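Local coordinates for protein Phikz039 (Pseudomonas phage phikz, PDB 3ZBQ) that is a phage-encoded member of the tubulin-like family, also called PhuZ, and holds guanosine-5'-diphosphate in a pocket of its nucleotide-binding domain, at residues R8-G13 against F92-T97; V30-T35 against D46-I51; D96-V101 against Q123-V128; V190-Q195 against M203-W208. All coordinates share one frame; numbering follows the deposited sequence.

Contact 1: R8-G13 against F92-T97; sequences RIYFCG and FPAGDT. With GDP (guanosine-5'-diphosphate), chain B.
The carbonyl oxygen of P93 is gripped from the side chain of R8. The stronger bond comes from NE, with R8 NE 2.9 Å from P93 O, the oxygen sitting at the edge of the guanidinium and 9° out of its plane; NH2 adds a weak second bond. The chain reaches there by bending at chi2 and chi3 (78° and 67°), which brings the NE edge of the guanidinium to P93 O. A water accepts a weak bond from R8 NH2 and donates to A94 O. Y10 holds the preceding residue: its OH donates to F92 O at 2.7 Å, while ring atom CE2 packs on F92 CB at 3.9 Å. Near the start of strand 7-12, R8 N donates to T97 O (3.0 Å), where pairing with strand 97-103 begins. The adjacent carbonyls of F92 and P93 are thus tied to side chains of strand 7-12, whose far end delivers G13 to the guanosine-5'-diphosphate pocket, in the parallel part of the sheet, the Rossmann-like nucleotide-binding fold of tubulin-like proteins.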
loop_
_atom_site.group_PDB
_atom_site.type_symbol
_atom_site.label_atom_id
_atom_site.label_comp_id
_atom_site.label_asym_id
_atom_site.label_seq_id
_atom_site.Cartn_x
_atom_site.Cartn_y
_atom_site.Cartn_z
ATOM N N ARG A 8 12.337 0.458 -7.831
ATOM C CA ARG A 8 11.390 1.438 -8.365
ATOM C C ARG A 8 10.310 1.672 -7.322
ATOM O O ARG A 8 9.722 0.721 -6.793
ATOM C CB ARG A 8 10.740 0.937 -9.669
ATOM C CG ARG A 8 9.788 1.945 -10.357
ATOM C CD ARG A 8 10.551 3.031 -11.121
ATOM N NE ARG A 8 11.269 2.483 -12.273
ATOM C CZ ARG A 8 12.222 3.128 -12.940
ATOM N NH1 ARG A 8 12.579 4.345 -12.571
ATOM N NH2 ARG A 8 12.829 2.545 -13.971
ATOM N N ILE A 9 10.035 2.933 -7.020
ATOM C CA ILE A 9 8.945 3.231 -6.108
ATOM C C ILE A 9 7.823 3.907 -6.884
ATOM O O ILE A 9 8.065 4.874 -7.607
ATOM C CB ILE A 9 9.405 4.129 -4.955
ATOM C CG1 ILE A 9 10.666 3.537 -4.293
ATOM C CG2 ILE A 9 8.276 4.299 -3.961
ATOM C CD1 ILE A 9 11.168 4.329 -3.064
ATOM N N TYR A 10 6.614 3.365 -6.755
ATOM C CA TYR A 10 5.430 3.908 -7.423
ATOM C C TYR A 10 4.542 4.588 -6.391
ATOM O O TYR A 10 3.937 3.910 -5.542
ATOM C CB TYR A 10 4.630 2.783 -8.101
ATOM C CG TYR A 10 5.381 1.995 -9.161
ATOM C CD1 TYR A 10 6.208 0.937 -8.812
ATOM C CD2 TYR A 10 5.225 2.288 -10.510
ATOM C CE1 TYR A 10 6.881 0.200 -9.784
ATOM C CE2 TYR A 10 5.893 1.564 -11.484
ATOM C CZ TYR A 10 6.718 0.522 -11.113
ATOM O OH TYR A 10 7.386 -0.190 -12.088
ATOM N N PHE A 11 4.443 5.916 -6.472
ATOM C CA PHE A 11 3.604 6.689 -5.567
ATOM C C PHE A 11 2.271 6.948 -6.269
ATOM O O PHE A 11 2.242 7.592 -7.313
ATOM C CB PHE A 11 4.272 8.027 -5.221
ATOM C CG PHE A 11 5.489 7.896 -4.334
ATOM C CD1 PHE A 11 5.360 7.481 -3.010
ATOM C CD2 PHE A 11 6.758 8.191 -4.823
ATOM C CE1 PHE A 11 6.480 7.357 -2.190
ATOM C CE2 PHE A 11 7.884 8.070 -4.012
ATOM C CZ PHE A 11 7.750 7.653 -2.700
ATOM N N CYS A 12 1.180 6.434 -5.701
ATOM C CA CYS A 12 -0.114 6.437 -6.375
ATOM C C CYS A 12 -1.191 7.164 -5.583
ATOM O O CYS A 12 -1.354 6.942 -4.374
ATOM C CB CYS A 12 -0.588 5.004 -6.663
ATOM S SG CYS A 12 0.637 3.948 -7.455
ATOM N N GLY A 13 -1.939 8.011 -6.278
ATOM C CA GLY A 13 -3.021 8.765 -5.663
ATOM C C GLY A 13 -2.497 9.847 -4.736
ATOM O O GLY A 13 -1.289 10.024 -4.620
ATOM N N PHE A 92 7.191 3.166 -16.830
ATOM C CA PHE A 92 8.006 3.154 -15.618
ATOM C C PHE A 92 8.332 1.704 -15.299
ATOM O O PHE A 92 7.681 1.084 -14.455
ATOM C CB PHE A 92 7.240 3.793 -14.445
ATOM C CG PHE A 92 6.986 5.272 -14.611
ATOM C CD1 PHE A 92 8.032 6.137 -14.925
ATOM C CD2 PHE A 92 5.713 5.798 -14.452
ATOM C CE1 PHE A 92 7.809 7.502 -15.080
ATOM C CE2 PHE A 92 5.481 7.167 -14.601
ATOM C CZ PHE A 92 6.533 8.017 -14.930
ATOM N N PRO A 93 9.334 1.146 -15.988
ATOM C CA PRO A 93 9.547 -0.303 -15.876
ATOM C C PRO A 93 9.940 -0.738 -14.465
ATOM O O PRO A 93 10.527 0.042 -13.698
ATOM C CB PRO A 93 10.678 -0.578 -16.880
ATOM C CG PRO A 93 11.326 0.740 -17.128
ATOM C CD PRO A 93 10.249 1.774 -16.959
ATOM N N ALA A 94 9.574 -1.970 -14.125
ATOM C CA ALA A 94 9.869 -2.551 -12.816
ATOM C C ALA A 94 11.349 -2.514 -12.486
ATOM O O ALA A 94 12.198 -2.675 -13.367
ATOM C CB ALA A 94 9.376 -3.995 -12.753
ATOM N N GLY A 95 11.654 -2.324 -11.204
ATOM C CA GLY A 95 13.016 -2.478 -10.722
ATOM C C GLY A 95 13.274 -3.898 -10.241
ATOM O O GLY A 95 12.363 -4.737 -10.255
ATOM N N ASP A 96 14.504 -4.180 -9.812
ATOM C CA ASP A 96 14.802 -5.470 -9.190
ATOM C C ASP A 96 13.903 -5.693 -7.972
ATOM O O ASP A 96 13.508 -6.821 -7.680
ATOM C CB ASP A 96 16.281 -5.561 -8.781
ATOM C CG ASP A 96 17.219 -5.688 -9.973
ATOM O OD1 ASP A 96 16.835 -6.322 -10.984
ATOM O OD2 ASP A 96 18.351 -5.161 -9.888
ATOM N N THR A 97 13.566 -4.598 -7.287
ATOM C CA THR A 97 12.556 -4.596 -6.235
ATOM C C THR A 97 11.611 -3.439 -6.519
ATOM O O THR A 97 11.975 -2.499 -7.226
ATOM C CB THR A 97 13.175 -4.409 -4.840
ATOM O OG1 THR A 97 14.016 -3.244 -4.841
ATOM C CG2 THR A 97 14.002 -5.637 -4.458
HETATM P PB GDP B . -6.854 9.043 -3.682
HETATM O O1B GDP B . -6.173 10.213 -4.346
HETATM O O2B GDP B . -5.946 7.830 -3.687
HETATM O O3B GDP B . -8.173 8.716 -4.337
HETATM O O3A GDP B . -7.196 9.370 -2.146
HETATM P PA GDP B . -6.216 10.075 -1.084
HETATM O O1A GDP B . -5.788 11.486 -1.413
HETATM O O2A GDP B . -5.018 9.188 -0.817
HETATM O "O5'" GDP B . -7.139 10.125 0.216
HETATM C "C5'" GDP B . -7.751 8.950 0.735
HETATM C "C4'" GDP B . -7.506 8.887 2.241
HETATM O "O4'" GDP B . -6.118 8.657 2.487
HETATM C "C3'" GDP B . -7.820 10.178 2.973
HETATM O "O3'" GDP B . -9.205 10.209 3.353
HETATM C "C2'" GDP B . -6.900 10.116 4.168
HETATM O "O2'" GDP B . -7.486 9.292 5.177
HETATM C "C1'" GDP B . -5.706 9.331 3.675
HETATM N N9 GDP B . -4.574 10.205 3.298
HETATM C C8 GDP B . -4.468 11.017 2.228
HETATM N N7 GDP B . -3.266 11.641 2.213
HETATM C C5 GDP B . -2.569 11.212 3.285
HETATM C C6 GDP B . -1.235 11.459 3.878
HETATM O O6 GDP B . -0.418 12.247 3.336
HETATM N N1 GDP B . -0.927 10.791 5.004
HETATM C C2 GDP B . -1.780 9.933 5.604
HETATM N N2 GDP B . -1.417 9.301 6.747
HETATM N N3 GDP B . -3.010 9.662 5.117
HETATM C C4 GDP B . -3.442 10.264 3.988
HETATM O O HOH W 1 13.883 -0.565 -14.071
#

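Contact 2: V30-T35 against D46-I51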
loop_
_atom_site.group_PDB
_atom_site.type_symbol
_atom_site.label_atom_id
_atom_site.label_comp_id
_atom_site.label_asym_id
_atom_site.label_seq_id
_atom_site.Cartn_x
_atom_site.Cartn_y
_atom_site.Cartn_z
ATOM N N VAL A 30 11.921 7.098 -8.489
ATOM C CA VAL A 30 10.546 7.132 -8.044
ATOM C C VAL A 30 9.664 7.668 -9.167
ATOM O O VAL A 30 10.130 8.383 -10.069
ATOM C CB VAL A 30 10.370 8.037 -6.798
ATOM C CG1 VAL A 30 11.298 7.616 -5.668
ATOM C CG2 VAL A 30 10.612 9.490 -7.157
ATOM N N CYS A 31 8.385 7.324 -9.114
ATOM C CA CYS A 31 7.445 7.819 -10.102
ATOM C C CYS A 31 6.078 7.977 -9.478
ATOM O O CYS A 31 5.805 7.424 -8.398
ATOM C CB CYS A 31 7.403 6.918 -11.341
ATOM S SG CYS A 31 6.793 5.241 -11.056
ATOM N N TYR A 32 5.228 8.745 -10.155
ATOM C CA TYR A 32 3.950 9.169 -9.602
ATOM C C TYR A 32 2.827 8.942 -10.598
ATOM O O TYR A 32 2.941 9.314 -11.766
ATOM C CB TYR A 32 3.981 10.659 -9.302
ATOM C CG TYR A 32 4.949 11.101 -8.236
ATOM C CD1 TYR A 32 6.280 11.374 -8.544
ATOM C CD2 TYR A 32 4.519 11.304 -6.933
ATOM C CE1 TYR A 32 7.163 11.815 -7.569
ATOM C CE2 TYR A 32 5.398 11.734 -5.950
ATOM C CZ TYR A 32 6.711 11.990 -6.278
ATOM O OH TYR A 32 7.575 12.428 -5.306
ATOM N N ILE A 33 1.739 8.340 -10.130
ATOM C CA ILE A 33 0.587 8.067 -10.980
ATOM C C ILE A 33 -0.682 8.486 -10.251
ATOM O O ILE A 33 -0.928 8.069 -9.120
ATOM C CB ILE A 33 0.475 6.565 -11.355
ATOM C CG1 ILE A 33 1.819 6.004 -11.836
ATOM C CG2 ILE A 33 -0.593 6.355 -12.425
ATOM C CD1 ILE A 33 2.667 5.457 -10.725
ATOM N N ASP A 34 -1.495 9.310 -10.899
ATOM C CA ASP A 34 -2.723 9.795 -10.275
ATOM C C ASP A 34 -3.758 10.105 -11.341
ATOM O O ASP A 34 -3.494 9.981 -12.543
ATOM C CB ASP A 34 -2.433 11.056 -9.459
ATOM C CG ASP A 34 -3.454 11.302 -8.357
ATOM O OD1 ASP A 34 -4.531 10.655 -8.355
ATOM O OD2 ASP A 34 -3.167 12.151 -7.484
ATOM N N THR A 35 -4.937 10.510 -10.889
ATOM C CA THR A 35 -6.027 10.931 -11.771
ATOM C C THR A 35 -6.311 12.415 -11.563
ATOM O O THR A 35 -7.389 12.917 -11.891
ATOM C CB THR A 35 -7.307 10.142 -11.471
ATOM O OG1 THR A 35 -7.653 10.347 -10.097
ATOM C CG2 THR A 35 -7.083 8.638 -11.708
ATOM N N ASP A 46 7.548 16.183 -15.693
ATOM C CA ASP A 46 6.959 15.532 -16.856
ATOM C C ASP A 46 7.561 14.141 -17.029
ATOM O O ASP A 46 6.932 13.252 -17.604
ATOM C CB ASP A 46 7.190 16.358 -18.129
ATOM C CG ASP A 46 6.613 17.758 -18.036
ATOM O OD1 ASP A 46 5.668 17.963 -17.247
ATOM O OD2 ASP A 46 7.108 18.654 -18.756
ATOM N N ASP A 47 8.781 13.958 -16.525
ATOM C CA ASP A 47 9.490 12.692 -16.673
ATOM C C ASP A 47 9.100 11.622 -15.653
ATOM O O ASP A 47 9.211 10.431 -15.940
ATOM C CB ASP A 47 11.005 12.916 -16.641
ATOM C CG ASP A 47 11.499 13.693 -17.846
ATOM O OD1 ASP A 47 10.837 13.620 -18.905
ATOM O OD2 ASP A 47 12.540 14.377 -17.731
ATOM N N ASN A 48 8.635 12.033 -14.476
ATOM C CA ASN A 48 8.367 11.063 -13.413
ATOM C C ASN A 48 6.895 10.913 -13.020
ATOM O O ASN A 48 6.568 10.207 -12.065
ATOM C CB ASN A 48 9.230 11.357 -12.172
ATOM C CG ASN A 48 8.819 12.630 -11.443
ATOM O OD1 ASN A 48 7.835 13.293 -11.797
ATOM N ND2 ASN A 48 9.569 12.973 -10.411
ATOM N N THR A 49 6.006 11.567 -13.757
ATOM C CA THR A 49 4.600 11.607 -13.371
ATOM C C THR A 49 3.698 11.286 -14.548
ATOM O O THR A 49 3.919 11.781 -15.658
ATOM C CB THR A 49 4.232 12.999 -12.822
ATOM O OG1 THR A 49 5.039 13.280 -11.669
ATOM C CG2 THR A 49 2.739 13.082 -12.439
ATOM N N ILE A 50 2.706 10.435 -14.308
ATOM C CA ILE A 50 1.647 10.174 -15.280
ATOM C C ILE A 50 0.316 10.516 -14.630
ATOM O O ILE A 50 -0.038 9.953 -13.590
ATOM C CB ILE A 50 1.611 8.695 -15.731
ATOM C CG1 ILE A 50 2.805 8.376 -16.619
ATOM C CG2 ILE A 50 0.326 8.408 -16.503
ATOM C CD1 ILE A 50 2.911 6.896 -16.970
ATOM N N ILE A 51 -0.406 11.452 -15.236
ATOM C CA ILE A 51 -1.748 11.816 -14.783
ATOM C C ILE A 51 -2.774 11.237 -15.756
ATOM O O ILE A 51 -2.720 11.503 -16.956
ATOM C CB ILE A 51 -1.910 13.338 -14.676
ATOM C CG1 ILE A 51 -0.854 13.914 -13.733
ATOM C CG2 ILE A 51 -3.321 13.703 -14.183
ATOM C CD1 ILE A 51 -0.866 13.283 -12.341
HETATM O O HOH W 2 11.908 11.025 -10.072
#
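Strands 30-34 and 49-51 run parallel, their axes 4.7 Å apart and 7° from aligned, with Y32 opposite T49, I33 opposite I50 and D34 opposite I51. Three backbone bonds set this register: Y32 N to N48 O (2.8 Å), I50 N to Y32 O (2.8 Å) and D34 N to I50 O (3.1 Å). On the face carrying Y32, T49, D34 and I51, the tyrosine lies alongside N48, both side chains pointing the same way with ring and amide planes 60° apart; Y32 CE1 comes 3.9 Å from N48 ND2. T49 meets the base of the same side chain, its OG1 3.7 Å from Y32 CB. Here the sheet of the tubulin-like nucleotide-binding domain reaches its margin, 49-51 being an outermost strand within the chain. With CG between its own N and carbonyl carbon, N48 keeps its amide beside the Y32 ring. Its OD1 receives T49 OG1 at 2.8 Å, from 38° above the carbonyl plane, and also the backbone N of T45. A water accepts from N48 ND2 and donates to V30 O. Further along, I51 CD1 rests 4.0 Å from D34 CB, and D34 OD1 takes the backbone N of T35 on its anti side, well out of the carboxylate plane; OD2 is held by N39.

Contact 3: D96-V101 against Q123-V128; sequences DTNIVV and QGEVVV
With chi1 at -60°, N98 sets its CG beside its own backbone N, and chi2 at -87° turns the amide so that ND2 faces the carbonyl of V126. The bond from N98 ND2 to V126 O is 3.0 Å long and fairly straight (162° at the hydrogen). The oxygen lies in the amide plane, whereas the donor is tilted from the V126 carbonyl plane. This is the opening of the parallel pairing within a beta-alpha-beta crossover, strand 97-103, helix 109-122 and strand 127-133, part of the nucleotide-binding sheet. The other end of the amide is occupied too, since N98 OD1 accepts from G95 N, and the two bonds together fix its rotation. Beyond it the strands pair regularly: V128 N donates to N98 O at 2.8 Å and V100 N to V128 O at 2.9 Å. V100 CG2 crosses V127 CG1 at 3.9 Å, and both valines also touch V117 of the connecting helix, which covers that face. Before the strand, G124 ends the same helix in a Schellman motif. E125 directs its CB toward segment 96-101, near N98 ND2, and the two side chains cross at a slant; outside the two segments, K4 pairs with the E125 carboxylate. A water links D96 to E125 and V126: it accepts from V126 N at 2.9 Å and lies 2.8 Å from D96 O and 2.6 Å from E125 OE1.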
loop_
_atom_site.group_PDB
_atom_site.type_symbol
_atom_site.label_atom_id
_atom_site.label_comp_id
_atom_site.label_asym_id
_atom_site.label_seq_id
_atom_site.Cartn_x
_atom_site.Cartn_y
_atom_site.Cartn_z
ATOM N N ASP A 96 14.504 -4.180 -9.812
ATOM C CA ASP A 96 14.802 -5.470 -9.190
ATOM C C ASP A 96 13.903 -5.693 -7.972
ATOM O O ASP A 96 13.508 -6.821 -7.680
ATOM C CB ASP A 96 16.281 -5.561 -8.781
ATOM C CG ASP A 96 17.219 -5.688 -9.973
ATOM O OD1 ASP A 96 16.835 -6.322 -10.984
ATOM O OD2 ASP A 96 18.351 -5.161 -9.888
ATOM N N THR A 97 13.566 -4.598 -7.287
ATOM C CA THR A 97 12.556 -4.596 -6.235
ATOM C C THR A 97 11.611 -3.439 -6.519
ATOM O O THR A 97 11.975 -2.499 -7.226
ATOM C CB THR A 97 13.175 -4.409 -4.840
ATOM O OG1 THR A 97 14.016 -3.244 -4.841
ATOM C CG2 THR A 97 14.002 -5.637 -4.458
ATOM N N ASN A 98 10.394 -3.515 -5.992
ATOM C CA ASN A 98 9.385 -2.507 -6.302
ATOM C C ASN A 98 8.558 -2.185 -5.080
ATOM O O ASN A 98 8.115 -3.090 -4.364
ATOM C CB ASN A 98 8.479 -2.996 -7.431
ATOM C CG ASN A 98 9.249 -3.286 -8.693
ATOM O OD1 ASN A 98 9.463 -2.384 -9.506
ATOM N ND2 ASN A 98 9.741 -4.531 -8.833
ATOM N N ILE A 99 8.349 -0.895 -4.840
ATOM C CA ILE A 99 7.582 -0.465 -3.690
ATOM C C ILE A 99 6.447 0.390 -4.224
ATOM O O ILE A 99 6.677 1.295 -5.008
ATOM C CB ILE A 99 8.437 0.351 -2.692
ATOM C CG1 ILE A 99 9.689 -0.443 -2.292
ATOM C CG2 ILE A 99 7.621 0.706 -1.451
ATOM C CD1 ILE A 99 10.599 0.269 -1.309
ATOM N N VAL A 100 5.225 0.047 -3.843
ATOM C CA VAL A 100 4.040 0.777 -4.291
ATOM C C VAL A 100 3.328 1.383 -3.077
ATOM O O VAL A 100 3.016 0.671 -2.114
ATOM C CB VAL A 100 3.076 -0.166 -5.059
ATOM C CG1 VAL A 100 1.953 0.630 -5.735
ATOM C CG2 VAL A 100 3.830 -0.970 -6.104
ATOM N N VAL A 101 3.027 2.685 -3.141
ATOM C CA VAL A 101 2.559 3.440 -1.974
ATOM C C VAL A 101 1.229 4.113 -2.256
ATOM O O VAL A 101 1.107 4.828 -3.256
ATOM C CB VAL A 101 3.574 4.537 -1.576
ATOM C CG1 VAL A 101 3.187 5.195 -0.269
ATOM C CG2 VAL A 101 4.984 3.934 -1.474
ATOM N N GLN A 123 4.263 -10.474 -13.943
ATOM C CA GLN A 123 5.523 -10.485 -14.705
ATOM C C GLN A 123 6.664 -11.158 -13.937
ATOM O O GLN A 123 7.779 -11.245 -14.443
ATOM C CB GLN A 123 5.974 -9.062 -15.078
ATOM C CG GLN A 123 4.900 -8.168 -15.625
ATOM C CD GLN A 123 4.159 -8.791 -16.772
ATOM O OE1 GLN A 123 4.764 -9.411 -17.647
ATOM N NE2 GLN A 123 2.833 -8.637 -16.777
ATOM N N GLY A 124 6.393 -11.604 -12.712
ATOM C CA GLY A 124 7.407 -12.235 -11.878
ATOM C C GLY A 124 8.201 -11.284 -10.989
ATOM O O GLY A 124 9.192 -11.687 -10.382
ATOM N N GLU A 125 7.770 -10.028 -10.885
ATOM C CA GLU A 125 8.523 -9.048 -10.098
ATOM C C GLU A 125 8.308 -9.203 -8.593
ATOM O O GLU A 125 7.333 -9.824 -8.143
ATOM C CB GLU A 125 8.166 -7.613 -10.516
ATOM C CG GLU A 125 8.225 -7.351 -12.012
ATOM C CD GLU A 125 9.634 -7.365 -12.583
ATOM O OE1 GLU A 125 10.614 -7.315 -11.812
ATOM O OE2 GLU A 125 9.757 -7.399 -13.826
ATOM N N VAL A 126 9.232 -8.623 -7.835
ATOM C CA VAL A 126 9.195 -8.591 -6.382
ATOM C C VAL A 126 8.628 -7.236 -5.966
ATOM O O VAL A 126 9.156 -6.173 -6.339
ATOM C CB VAL A 126 10.608 -8.724 -5.809
ATOM C CG1 VAL A 126 10.617 -8.458 -4.306
ATOM C CG2 VAL A 126 11.164 -10.111 -6.127
ATOM N N VAL A 127 7.550 -7.280 -5.196
ATOM C CA VAL A 127 6.780 -6.076 -4.894
ATOM C C VAL A 127 6.398 -6.023 -3.418
ATOM O O VAL A 127 6.004 -7.035 -2.828
ATOM C CB VAL A 127 5.468 -6.028 -5.722
ATOM C CG1 VAL A 127 4.743 -4.667 -5.531
ATOM C CG2 VAL A 127 5.732 -6.278 -7.205
ATOM N N VAL A 128 6.504 -4.836 -2.826
ATOM C CA VAL A 128 5.964 -4.594 -1.490
ATOM C C VAL A 128 5.063 -3.364 -1.557
ATOM O O VAL A 128 5.386 -2.403 -2.248
ATOM C CB VAL A 128 7.093 -4.341 -0.469
ATOM C CG1 VAL A 128 6.525 -3.834 0.848
ATOM C CG2 VAL A 128 7.897 -5.624 -0.255
HETATM O O HOH W 3 11.488 -7.783 -9.430
#

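Contact 4: V190-Q195 against M203-W208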
loop_
_atom_site.group_PDB
_atom_site.type_symbol
_atom_site.label_atom_id
_atom_site.label_comp_id
_atom_site.label_asym_id
_atom_site.label_seq_id
_atom_site.Cartn_x
_atom_site.Cartn_y
_atom_site.Cartn_z
ATOM N N VAL A 190 14.513 0.860 1.182
ATOM C CA VAL A 190 15.511 1.267 0.192
ATOM C C VAL A 190 16.902 0.730 0.560
ATOM O O VAL A 190 17.624 0.219 -0.303
ATOM C CB VAL A 190 15.532 2.794 0.016
ATOM C CG1 VAL A 190 16.755 3.218 -0.764
ATOM C CG2 VAL A 190 14.258 3.259 -0.694
ATOM N N ILE A 191 17.279 0.839 1.833
ATOM C CA ILE A 191 18.543 0.249 2.309
ATOM C C ILE A 191 18.568 -1.271 2.106
ATOM O O ILE A 191 19.553 -1.832 1.576
ATOM C CB ILE A 191 18.792 0.577 3.810
ATOM C CG1 ILE A 191 19.021 2.079 4.013
ATOM C CG2 ILE A 191 19.980 -0.217 4.365
ATOM C CD1 ILE A 191 19.046 2.505 5.469
ATOM N N LEU A 192 17.506 -1.953 2.537
ATOM C CA LEU A 192 17.434 -3.412 2.387
ATOM C C LEU A 192 17.681 -3.847 0.951
ATOM O O LEU A 192 18.390 -4.826 0.701
ATOM C CB LEU A 192 16.075 -3.957 2.850
ATOM C CG LEU A 192 15.902 -5.478 2.695
ATOM C CD1 LEU A 192 16.936 -6.229 3.549
ATOM C CD2 LEU A 192 14.476 -5.930 3.044
ATOM N N PHE A 193 17.130 -3.086 0.012
ATOM C CA PHE A 193 17.148 -3.457 -1.402
ATOM C C PHE A 193 18.326 -2.868 -2.191
ATOM O O PHE A 193 18.396 -3.034 -3.411
ATOM C CB PHE A 193 15.844 -2.982 -2.068
ATOM C CG PHE A 193 14.588 -3.623 -1.526
ATOM C CD1 PHE A 193 14.601 -4.900 -0.986
ATOM C CD2 PHE A 193 13.372 -2.936 -1.590
ATOM C CE1 PHE A 193 13.432 -5.487 -0.501
ATOM C CE2 PHE A 193 12.192 -3.522 -1.114
ATOM C CZ PHE A 193 12.218 -4.792 -0.572
ATOM N N ASN A 194 19.241 -2.173 -1.524
ATOM C CA ASN A 194 20.233 -1.389 -2.270
ATOM C C ASN A 194 21.385 -2.212 -2.895
ATOM O O ASN A 194 22.242 -1.668 -3.606
ATOM C CB ASN A 194 20.741 -0.186 -1.456
ATOM C CG ASN A 194 21.724 -0.569 -0.343
ATOM O OD1 ASN A 194 22.252 -1.683 -0.298
ATOM N ND2 ASN A 194 21.982 0.374 0.556
ATOM N N GLN A 195 21.379 -3.515 -2.617
ATOM C CA GLN A 195 22.320 -4.470 -3.214
ATOM C C GLN A 195 23.781 -4.258 -2.795
ATOM O O GLN A 195 24.699 -4.827 -3.412
ATOM C CB GLN A 195 22.170 -4.492 -4.742
ATOM C CG GLN A 195 20.788 -4.940 -5.221
ATOM C CD GLN A 195 20.642 -4.899 -6.728
ATOM O OE1 GLN A 195 21.636 -4.934 -7.461
ATOM N NE2 GLN A 195 19.399 -4.818 -7.205
ATOM N N MET A 203 18.600 -12.789 -5.571
ATOM C CA MET A 203 17.688 -13.920 -5.437
ATOM C C MET A 203 17.371 -14.188 -3.963
ATOM O O MET A 203 16.343 -14.785 -3.656
ATOM C CB MET A 203 18.244 -15.196 -6.108
ATOM C CG MET A 203 17.181 -16.276 -6.365
ATOM S SD MET A 203 15.832 -15.729 -7.465
ATOM C CE MET A 203 16.689 -15.781 -9.036
ATOM N N ASP A 204 18.256 -13.783 -3.050
ATOM C CA ASP A 204 17.950 -13.917 -1.624
ATOM C C ASP A 204 16.730 -13.066 -1.272
ATOM O O ASP A 204 15.815 -13.527 -0.572
ATOM C CB ASP A 204 19.140 -13.503 -0.756
ATOM C CG ASP A 204 20.320 -14.460 -0.892
ATOM O OD1 ASP A 204 20.083 -15.686 -0.954
ATOM O OD2 ASP A 204 21.473 -13.980 -0.949
ATOM N N ILE A 205 16.731 -11.823 -1.746
ATOM C CA ILE A 205 15.587 -10.921 -1.549
ATOM C C ILE A 205 14.370 -11.467 -2.300
ATOM O O ILE A 205 13.259 -11.504 -1.764
ATOM C CB ILE A 205 15.922 -9.478 -1.981
ATOM C CG1 ILE A 205 16.874 -8.819 -0.972
ATOM C CG2 ILE A 205 14.636 -8.617 -2.109
ATOM C CD1 ILE A 205 16.272 -8.613 0.423
ATOM N N THR A 206 14.575 -11.916 -3.537
ATOM C CA THR A 206 13.474 -12.486 -4.317
ATOM C C THR A 206 12.755 -13.627 -3.581
ATOM O O THR A 206 11.532 -13.639 -3.480
ATOM C CB THR A 206 13.942 -12.950 -5.705
ATOM O OG1 THR A 206 14.411 -11.815 -6.450
ATOM C CG2 THR A 206 12.805 -13.623 -6.455
ATOM N N ASN A 207 13.511 -14.576 -3.040
ATOM C CA ASN A 207 12.885 -15.721 -2.376
ATOM C C ASN A 207 12.416 -15.445 -0.955
ATOM O O ASN A 207 11.658 -16.224 -0.389
ATOM C CB ASN A 207 13.817 -16.945 -2.459
ATOM C CG ASN A 207 13.959 -17.443 -3.881
ATOM O OD1 ASN A 207 13.164 -17.077 -4.747
ATOM N ND2 ASN A 207 14.973 -18.279 -4.137
ATOM N N TRP A 208 12.859 -14.324 -0.390
ATOM C CA TRP A 208 12.314 -13.827 0.867
ATOM C C TRP A 208 10.879 -13.350 0.591
ATOM O O TRP A 208 9.937 -13.699 1.310
ATOM C CB TRP A 208 13.203 -12.691 1.422
ATOM C CG TRP A 208 12.491 -11.778 2.403
ATOM C CD1 TRP A 208 12.172 -12.054 3.708
ATOM C CD2 TRP A 208 11.989 -10.453 2.140
ATOM N NE1 TRP A 208 11.508 -10.972 4.268
ATOM C CE2 TRP A 208 11.394 -9.986 3.329
ATOM C CE3 TRP A 208 12.005 -9.619 1.014
ATOM C CZ2 TRP A 208 10.798 -8.712 3.416
ATOM C CZ3 TRP A 208 11.409 -8.355 1.109
ATOM C CH2 TRP A 208 10.826 -7.918 2.299
#
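I205 pushes its two branches against two neighbours: CD1 lies 3.9 Å from L192 CG, and CG2 lies 3.7 Å from F193 CE1. This is apolar packing between helix 202-209, within the C-terminal family region, and the end of helix 175-192, which probably corresponds to the central helix joining the nucleotide-binding and C-terminal domains in tubulin-like proteins. F193 and W208 cross at about a right angle, with W208 CZ3 at the edge of the phenylalanine ring, near its plane, and 3.9 Å from F193 CE1. L192 places CD2 over one face of the indole, 4.2 Å from W208 CH2. I205 and W208 sit three residues apart, on one side of their helix, where the CB atoms of both point toward the partner segment. W208 CG stands roughly opposite its backbone N (chi1 158°), carrying the six-membered ring toward L192 and F193. Farther out, strand 97-103 backs the cluster: T97 touches F193 and I205, and I99 touches F193. On strand 275-281, F278 touches L192, and its carbonyl O accepts the hydrogen bond from W208 NE1.

Contacts 1, 2 and 3 all belong to one mixed sheet, in which strands 49-51, 30-34, 7-12, 97-103 and 127-133 are successive parallel neighbours. Contact 2 is nested along the chain inside the loop closed by contact 1, their centres 10 Å apart, and F11 N probably bonds to C31 O (2.8 Å). Contacts 1 and 3 share D96 and T97, with centres only 7 Å apart. Contact 4 comes last in the chain, 11 Å from contact 3 between centres; V126 packs on T206, and D96 OD2 probably accepts a hydrogen bond from Q195 NE2. The nucleotide-binding sheet is thereby joined to the C-terminal region, while contacts 2 and 4 stand 25 Å apart between centres without touching.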